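Local coordinates for OxyA protein (Actinoplanes teichomyceticus, PDB 5HH3), which is a haem-dependent cytochrome P450 monooxygenase that probably carries out a phenolic coupling step, cyclising the peptide precursor of a glycopeptide antibiotic, at residues 13-26 with 280-292. Residues are numbered along the deposited sequence; the frame is centred on the assembly and turned at random.
With HEM (protoporphyrin IX containing Fe), chain G.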
loop_
_atom_site.group_PDB
_atom_site.type_symbol
_atom_site.label_atom_id
_atom_site.label_comp_id
_atom_site.label_asym_id
_atom_site.label_seq_id
_atom_site.Cartn_x
_atom_site.Cartn_y
_atom_site.Cartn_z
ATOM N N VAL B 13 4.323 -3.124 -4.337
ATOM C CA VAL B 13 3.992 -4.145 -3.321
ATOM C C VAL B 13 2.811 -5.017 -3.788
ATOM O O VAL B 13 2.865 -6.228 -3.687
ATOM C CB VAL B 13 3.661 -3.475 -1.947
ATOM C CG1 VAL B 13 2.800 -4.361 -1.041
ATOM C CG2 VAL B 13 4.963 -3.097 -1.249
ATOM N N VAL B 14 1.777 -4.383 -4.317
ATOM C CA VAL B 14 0.596 -5.082 -4.834
ATOM C C VAL B 14 0.967 -6.007 -5.992
ATOM O O VAL B 14 0.570 -7.146 -6.003
ATOM C CB VAL B 14 -0.501 -4.090 -5.321
ATOM C CG1 VAL B 14 -1.607 -4.830 -6.068
ATOM C CG2 VAL B 14 -1.104 -3.335 -4.152
ATOM N N ARG B 15 1.707 -5.488 -6.963
ATOM C CA ARG B 15 2.100 -6.272 -8.128
ATOM C C ARG B 15 2.955 -7.458 -7.686
ATOM O O ARG B 15 2.738 -8.566 -8.167
ATOM C CB ARG B 15 2.863 -5.428 -9.137
ATOM C CG ARG B 15 2.020 -4.395 -9.866
ATOM C CD ARG B 15 2.954 -3.508 -10.683
ATOM N NE ARG B 15 2.211 -2.525 -11.465
ATOM C CZ ARG B 15 2.576 -1.263 -11.699
ATOM N NH1 ARG B 15 3.685 -0.747 -11.185
ATOM N NH2 ARG B 15 1.794 -0.500 -12.436
ATOM N N ALA B 16 3.880 -7.243 -6.741
ATOM C CA ALA B 16 4.703 -8.350 -6.250
ATOM C C ALA B 16 3.856 -9.421 -5.549
ATOM O O ALA B 16 4.071 -10.629 -5.757
ATOM C CB ALA B 16 5.831 -7.864 -5.348
ATOM N N ALA B 17 2.871 -8.990 -4.758
ATOM C CA ALA B 17 1.989 -9.930 -4.047
ATOM C C ALA B 17 1.177 -10.820 -5.028
ATOM O O ALA B 17 1.146 -12.036 -4.855
ATOM C CB ALA B 17 1.058 -9.199 -3.082
ATOM N N GLU B 18 0.569 -10.217 -6.048
ATOM C CA GLU B 18 -0.122 -10.953 -7.113
ATOM C C GLU B 18 0.738 -12.049 -7.747
ATOM O O GLU B 18 0.225 -13.108 -8.040
ATOM C CB GLU B 18 -0.599 -10.034 -8.252
ATOM C CG GLU B 18 -1.863 -9.250 -7.995
ATOM C CD GLU B 18 -3.120 -10.115 -7.859
ATOM O OE1 GLU B 18 -3.972 -10.078 -8.780
ATOM O OE2 GLU B 18 -3.275 -10.795 -6.816
ATOM N N LEU B 19 2.023 -11.769 -7.947
ATOM C CA LEU B 19 2.966 -12.732 -8.518
ATOM C C LEU B 19 3.294 -13.906 -7.605
ATOM O O LEU B 19 3.801 -14.907 -8.073
ATOM C CB LEU B 19 4.272 -12.024 -8.934
ATOM C CG LEU B 19 4.113 -11.071 -10.121
ATOM C CD1 LEU B 19 5.349 -10.235 -10.368
ATOM C CD2 LEU B 19 3.749 -11.824 -11.381
ATOM N N HIS B 20 3.013 -13.783 -6.313
ATOM C CA HIS B 20 3.348 -14.806 -5.334
ATOM C C HIS B 20 2.152 -15.513 -4.714
ATOM O O HIS B 20 2.272 -16.101 -3.652
ATOM C CB HIS B 20 4.276 -14.203 -4.274
ATOM C CG HIS B 20 5.620 -13.902 -4.819
ATOM N ND1 HIS B 20 5.901 -12.730 -5.479
ATOM C CD2 HIS B 20 6.714 -14.683 -4.959
ATOM C CE1 HIS B 20 7.144 -12.763 -5.925
ATOM N NE2 HIS B 20 7.654 -13.945 -5.631
ATOM N N ARG B 21 1.021 -15.457 -5.398
ATOM C CA ARG B 21 -0.073 -16.413 -5.185
ATOM C C ARG B 21 0.428 -17.793 -5.619
ATOM O O ARG B 21 1.522 -17.905 -6.174
ATOM C CB ARG B 21 -1.298 -16.001 -5.997
ATOM C CG ARG B 21 -1.899 -14.682 -5.550
ATOM C CD ARG B 21 -3.213 -14.428 -6.251
ATOM N NE ARG B 21 -3.830 -13.162 -5.834
ATOM C CZ ARG B 21 -4.453 -12.936 -4.666
ATOM N NH1 ARG B 21 -4.575 -13.888 -3.732
ATOM N NH2 ARG B 21 -4.971 -11.725 -4.429
ATOM N N ARG B 22 -0.340 -18.838 -5.353
ATOM C CA ARG B 22 0.112 -20.208 -5.602
ATOM C C ARG B 22 -0.985 -21.002 -6.287
ATOM O O ARG B 22 -2.164 -20.789 -6.024
ATOM C CB ARG B 22 0.494 -20.921 -4.296
ATOM C CG ARG B 22 1.468 -20.168 -3.407
ATOM C CD ARG B 22 2.893 -20.228 -3.921
ATOM N NE ARG B 22 3.546 -21.513 -3.693
ATOM C CZ ARG B 22 4.334 -21.838 -2.666
ATOM N NH1 ARG B 22 4.586 -20.991 -1.666
ATOM N NH2 ARG B 22 4.879 -23.048 -2.639
ATOM N N ASP B 23 -0.582 -21.908 -7.166
ATOM C CA ASP B 23 -1.490 -22.893 -7.746
ATOM C C ASP B 23 -1.206 -24.190 -7.002
ATOM O O ASP B 23 -0.259 -24.925 -7.338
ATOM C CB ASP B 23 -1.250 -23.046 -9.242
ATOM C CG ASP B 23 -2.166 -24.083 -9.879
ATOM O OD1 ASP B 23 -3.104 -24.597 -9.216
ATOM O OD2 ASP B 23 -1.951 -24.392 -11.059
ATOM N N ARG B 24 -2.007 -24.440 -5.966
ATOM C CA ARG B 24 -1.706 -25.487 -4.993
ATOM C C ARG B 24 -0.300 -25.222 -4.402
ATOM O O ARG B 24 -0.140 -24.226 -3.721
ATOM C CB ARG B 24 -1.929 -26.881 -5.610
ATOM C CG ARG B 24 -3.339 -27.043 -6.178
ATOM C CD ARG B 24 -3.658 -28.437 -6.719
ATOM N NE ARG B 24 -3.775 -29.407 -5.622
ATOM C CZ ARG B 24 -2.862 -30.324 -5.276
ATOM N NH1 ARG B 24 -1.720 -30.457 -5.954
ATOM N NH2 ARG B 24 -3.103 -31.140 -4.241
ATOM N N PHE B 25 0.705 -26.049 -4.682
ATOM C CA PHE B 25 2.071 -25.826 -4.196
ATOM C C PHE B 25 2.978 -25.093 -5.179
ATOM O O PHE B 25 4.107 -24.741 -4.821
ATOM C CB PHE B 25 2.734 -27.169 -3.839
ATOM C CG PHE B 25 1.973 -27.950 -2.824
ATOM C CD1 PHE B 25 2.017 -27.580 -1.491
ATOM C CD2 PHE B 25 1.179 -29.009 -3.196
ATOM C CE1 PHE B 25 1.305 -28.283 -0.541
ATOM C CE2 PHE B 25 0.456 -29.717 -2.245
ATOM C CZ PHE B 25 0.516 -29.349 -0.921
ATOM N N ASP B 26 2.500 -24.879 -6.401
ATOM C CA ASP B 26 3.327 -24.338 -7.458
ATOM C C ASP B 26 3.272 -22.822 -7.585
ATOM O O ASP B 26 2.248 -22.217 -7.275
ATOM C CB ASP B 26 2.923 -24.933 -8.777
ATOM C CG ASP B 26 3.037 -26.434 -8.794
ATOM O OD1 ASP B 26 3.734 -27.015 -7.930
ATOM O OD2 ASP B 26 2.426 -27.008 -9.691
ATOM N N ARG B 280 12.262 -26.141 1.183
ATOM C CA ARG B 280 12.483 -25.699 -0.209
ATOM C C ARG B 280 11.205 -25.743 -1.045
ATOM O O ARG B 280 10.858 -24.773 -1.719
ATOM C CB ARG B 280 13.533 -26.561 -0.924
ATOM C CG ARG B 280 13.858 -26.086 -2.351
ATOM C CD ARG B 280 14.521 -27.163 -3.191
ATOM N NE ARG B 280 13.607 -28.267 -3.497
ATOM C CZ ARG B 280 12.729 -28.305 -4.500
ATOM N NH1 ARG B 280 12.589 -27.291 -5.350
ATOM N NH2 ARG B 280 11.972 -29.384 -4.660
ATOM N N TYR B 281 10.537 -26.885 -1.018
ATOM C CA TYR B 281 9.352 -27.108 -1.849
ATOM C C TYR B 281 8.205 -26.202 -1.433
ATOM O O TYR B 281 7.586 -25.590 -2.286
ATOM C CB TYR B 281 8.922 -28.569 -1.798
ATOM C CG TYR B 281 7.800 -28.918 -2.753
ATOM C CD1 TYR B 281 8.029 -28.997 -4.119
ATOM C CD2 TYR B 281 6.516 -29.148 -2.286
ATOM C CE1 TYR B 281 7.004 -29.323 -5.006
ATOM C CE2 TYR B 281 5.489 -29.469 -3.150
ATOM C CZ TYR B 281 5.742 -29.564 -4.507
ATOM O OH TYR B 281 4.735 -29.892 -5.347
ATOM N N LEU B 282 7.945 -26.090 -0.134
ATOM C CA LEU B 282 6.808 -25.297 0.343
ATOM C C LEU B 282 7.008 -23.780 0.264
ATOM O O LEU B 282 6.063 -23.060 -0.081
ATOM C CB LEU B 282 6.418 -25.678 1.778
ATOM C CG LEU B 282 5.849 -27.083 1.983
ATOM C CD1 LEU B 282 5.447 -27.269 3.438
ATOM C CD2 LEU B 282 4.667 -27.332 1.060
ATOM N N THR B 283 8.204 -23.318 0.637
ATOM C CA THR B 283 8.568 -21.878 0.656
ATOM C C THR B 283 7.399 -20.986 1.081
ATOM O O THR B 283 6.842 -20.242 0.261
ATOM C CB THR B 283 9.150 -21.421 -0.719
ATOM O OG1 THR B 283 10.273 -22.255 -1.044
ATOM C CG2 THR B 283 9.607 -19.959 -0.667
ATOM N N THR B 284 7.025 -21.082 2.360
ATOM C CA THR B 284 5.805 -20.458 2.851
ATOM C C THR B 284 5.937 -18.943 3.118
ATOM O O THR B 284 4.932 -18.287 3.359
ATOM C CB THR B 284 5.266 -21.177 4.115
ATOM O OG1 THR B 284 6.300 -21.288 5.098
ATOM C CG2 THR B 284 4.757 -22.575 3.754
ATOM N N ASP B 285 7.154 -18.410 3.054
ATOM C CA ASP B 285 7.386 -16.955 2.974
ATOM C C ASP B 285 8.019 -16.686 1.602
ATOM O O ASP B 285 9.221 -16.852 1.416
ATOM C CB ASP B 285 8.294 -16.502 4.125
ATOM C CG ASP B 285 8.183 -14.988 4.434
ATOM O OD1 ASP B 285 7.340 -14.286 3.823
ATOM O OD2 ASP B 285 8.931 -14.512 5.323
ATOM N N GLU B 286 7.192 -16.303 0.638
ATOM C CA GLU B 286 7.588 -16.316 -0.765
ATOM C C GLU B 286 8.536 -15.201 -1.216
ATOM O O GLU B 286 9.204 -15.350 -2.253
ATOM C CB GLU B 286 6.362 -16.311 -1.671
ATOM C CG GLU B 286 5.531 -17.582 -1.644
ATOM C CD GLU B 286 4.329 -17.521 -0.698
ATOM O OE1 GLU B 286 4.269 -16.599 0.151
ATOM O OE2 GLU B 286 3.438 -18.410 -0.797
ATOM N N LYS B 287 8.572 -14.083 -0.490
ATOM C CA LYS B 287 9.444 -12.963 -0.874
ATOM C C LYS B 287 9.947 -12.178 0.334
ATOM O O LYS B 287 9.371 -12.263 1.405
ATOM C CB LYS B 287 8.720 -12.029 -1.837
ATOM C CG LYS B 287 7.382 -11.566 -1.332
ATOM C CD LYS B 287 6.709 -10.672 -2.337
ATOM C CE LYS B 287 5.293 -10.380 -1.896
ATOM N NZ LYS B 287 5.294 -9.519 -0.677
ATOM N N THR B 288 11.046 -11.452 0.140
ATOM C CA THR B 288 11.633 -10.618 1.184
ATOM C C THR B 288 10.948 -9.269 1.141
ATOM O O THR B 288 10.286 -8.931 0.152
ATOM C CB THR B 288 13.144 -10.378 0.930
ATOM O OG1 THR B 288 13.333 -9.956 -0.420
ATOM C CG2 THR B 288 13.952 -11.620 1.173
ATOM N N HIS B 289 11.131 -8.476 2.192
ATOM C CA HIS B 289 10.716 -7.084 2.163
ATOM C C HIS B 289 11.533 -6.359 1.068
ATOM O O HIS B 289 12.740 -6.609 0.936
ATOM C CB HIS B 289 10.984 -6.388 3.504
ATOM C CG HIS B 289 10.182 -6.935 4.635
ATOM N ND1 HIS B 289 8.884 -6.530 4.894
ATOM C CD2 HIS B 289 10.476 -7.874 5.566
ATOM C CE1 HIS B 289 8.423 -7.185 5.947
ATOM N NE2 HIS B 289 9.374 -7.999 6.376
ATOM N N PRO B 290 10.891 -5.452 0.306
ATOM C CA PRO B 290 11.660 -4.711 -0.671
ATOM C C PRO B 290 12.754 -3.831 -0.070
ATOM O O PRO B 290 12.554 -3.218 0.987
ATOM C CB PRO B 290 10.630 -3.864 -1.405
ATOM C CG PRO B 290 9.311 -4.150 -0.792
ATOM C CD PRO B 290 9.508 -4.978 0.426
ATOM N N ARG B 291 13.903 -3.831 -0.745
ATOM C CA ARG B 291 15.066 -3.069 -0.370
ATOM C C ARG B 291 15.213 -1.874 -1.334
ATOM O O ARG B 291 14.943 -2.024 -2.522
ATOM C CB ARG B 291 16.336 -3.927 -0.513
ATOM C CG ARG B 291 16.392 -5.292 0.186
ATOM C CD ARG B 291 16.389 -5.156 1.653
ATOM N NE ARG B 291 16.883 -6.328 2.401
ATOM C CZ ARG B 291 16.129 -7.260 2.992
ATOM N NH1 ARG B 291 14.812 -7.268 2.829
ATOM N NH2 ARG B 291 16.712 -8.225 3.709
ATOM N N VAL B 292 15.673 -0.717 -0.836
ATOM C CA VAL B 292 15.982 0.427 -1.698
ATOM C C VAL B 292 17.476 0.428 -1.984
ATOM O O VAL B 292 18.256 0.291 -1.059
ATOM C CB VAL B 292 15.635 1.783 -1.042
ATOM C CG1 VAL B 292 15.845 2.929 -2.030
ATOM C CG2 VAL B 292 14.205 1.788 -0.551
HETATM C CHA HEM G . 13.398 -12.571 9.098
HETATM C CHB HEM G . 11.962 -14.179 13.443
HETATM C CHC HEM G . 10.036 -18.111 11.321
HETATM C CHD HEM G . 11.546 -16.521 7.028
HETATM C C1A HEM G . 13.143 -12.665 10.445
HETATM C C2A HEM G . 13.440 -11.640 11.386
HETATM C C3A HEM G . 13.049 -12.095 12.609
HETATM C C4A HEM G . 12.501 -13.397 12.432
HETATM C CMA HEM G . 13.148 -11.351 13.917
HETATM C CAA HEM G . 14.089 -10.306 11.075
HETATM C CBA HEM G . 15.607 -10.470 11.146
HETATM C CGA HEM G . 16.391 -9.208 10.822
HETATM O O1A HEM G . 15.907 -8.275 10.136
HETATM O O2A HEM G . 17.575 -9.095 11.239
HETATM C C1B HEM G . 11.289 -15.402 13.254
HETATM C C2B HEM G . 10.690 -16.172 14.309
HETATM C C3B HEM G . 10.137 -17.291 13.724
HETATM C C4B HEM G . 10.431 -17.165 12.270
HETATM C CMB HEM G . 10.672 -15.828 15.783
HETATM C CAB HEM G . 9.429 -18.457 14.311
HETATM C CBB HEM G . 9.283 -18.745 15.608
HETATM C C1C HEM G . 10.251 -18.043 9.951
HETATM C C2C HEM G . 9.831 -19.003 9.004
HETATM C C3C HEM G . 10.262 -18.540 7.754
HETATM C C4C HEM G . 10.951 -17.299 7.985
HETATM C CMC HEM G . 9.050 -20.270 9.300
HETATM C CAC HEM G . 10.113 -19.148 6.407
HETATM C CBC HEM G . 9.572 -20.330 6.122
HETATM C C1D HEM G . 12.164 -15.301 7.298
HETATM C C2D HEM G . 12.733 -14.492 6.199
HETATM C C3D HEM G . 13.248 -13.391 6.766
HETATM C C4D HEM G . 12.984 -13.546 8.212
HETATM C CMD HEM G . 12.756 -14.767 4.712
HETATM C CAD HEM G . 13.944 -12.260 6.022
HETATM C CBD HEM G . 12.998 -11.197 5.444
HETATM C CGD HEM G . 13.787 -10.102 4.708
HETATM O O1D HEM G . 13.231 -9.114 4.194
HETATM O O2D HEM G . 15.017 -10.130 4.566
HETATM N NA HEM G . 12.581 -13.743 11.101
HETATM N NB HEM G . 11.131 -16.046 12.093
HETATM N NC HEM G . 10.955 -17.053 9.326
HETATM N ND HEM G . 12.368 -14.713 8.494
HETATM FE FE HEM G . 11.788 -15.353 10.218
HETATM O O HOH W 1 4.003 -7.585 -1.745
HETATM O O HOH W 2 1.026 -17.245 -1.430
HETATM O O HOH W 3 10.058 -14.168 10.053
#
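Arg22 reaches across to the C-terminal end of helix 274-282, where its guanidinium grips Leu282 O with two nitrogens, NH1 at 3.0 Å and NH2 at 2.8 Å from that oxygen, which lies in the guanidinium plane. NH1 also forms a salt bridge with Glu286, reaching OE2 at 3.0 Å on its anti side, with the guanidinium and carboxylate planes 82° apart. On the 13-26 side, NH2 donates almost straight to Phe25 O at 2.9 Å. Bends at chi2 and chi3 fold the arginine chain back to serve both segments. The His20 ring donates a nearly straight hydrogen bond from ND1 to Ala16 O at 2.8 Å, and its NE2 is hydrogen-bonded to Ser313 OG.

Water continues the polar contact: one molecule links His20 O to Glu286 OE2, another Lys287 NZ to Val13 O. Helix 274-282 is the P450 K helix, with Glu277 and Arg280 salt-bridged as its ExxR pair; after it, Thr283 takes positive phi and the chain runs to strand 291-293 of the mixed sheet. Segment 13-26 packs mainly on Tyr281 to Lys287, just before His289 N and Arg291 NH1 and NH2 bind one haem propionate.

Nonpolar packing flanks these bonds. Lys287 CD makes a CH-pi contact over one face of the His20 ring, 4.2 Å from its centroid. Farther along, Phe25 CD1 meets Leu282 CD2 at 3.7 Å, and the Phe25 and Tyr281 rings sit obliquely, their planes 39° apart.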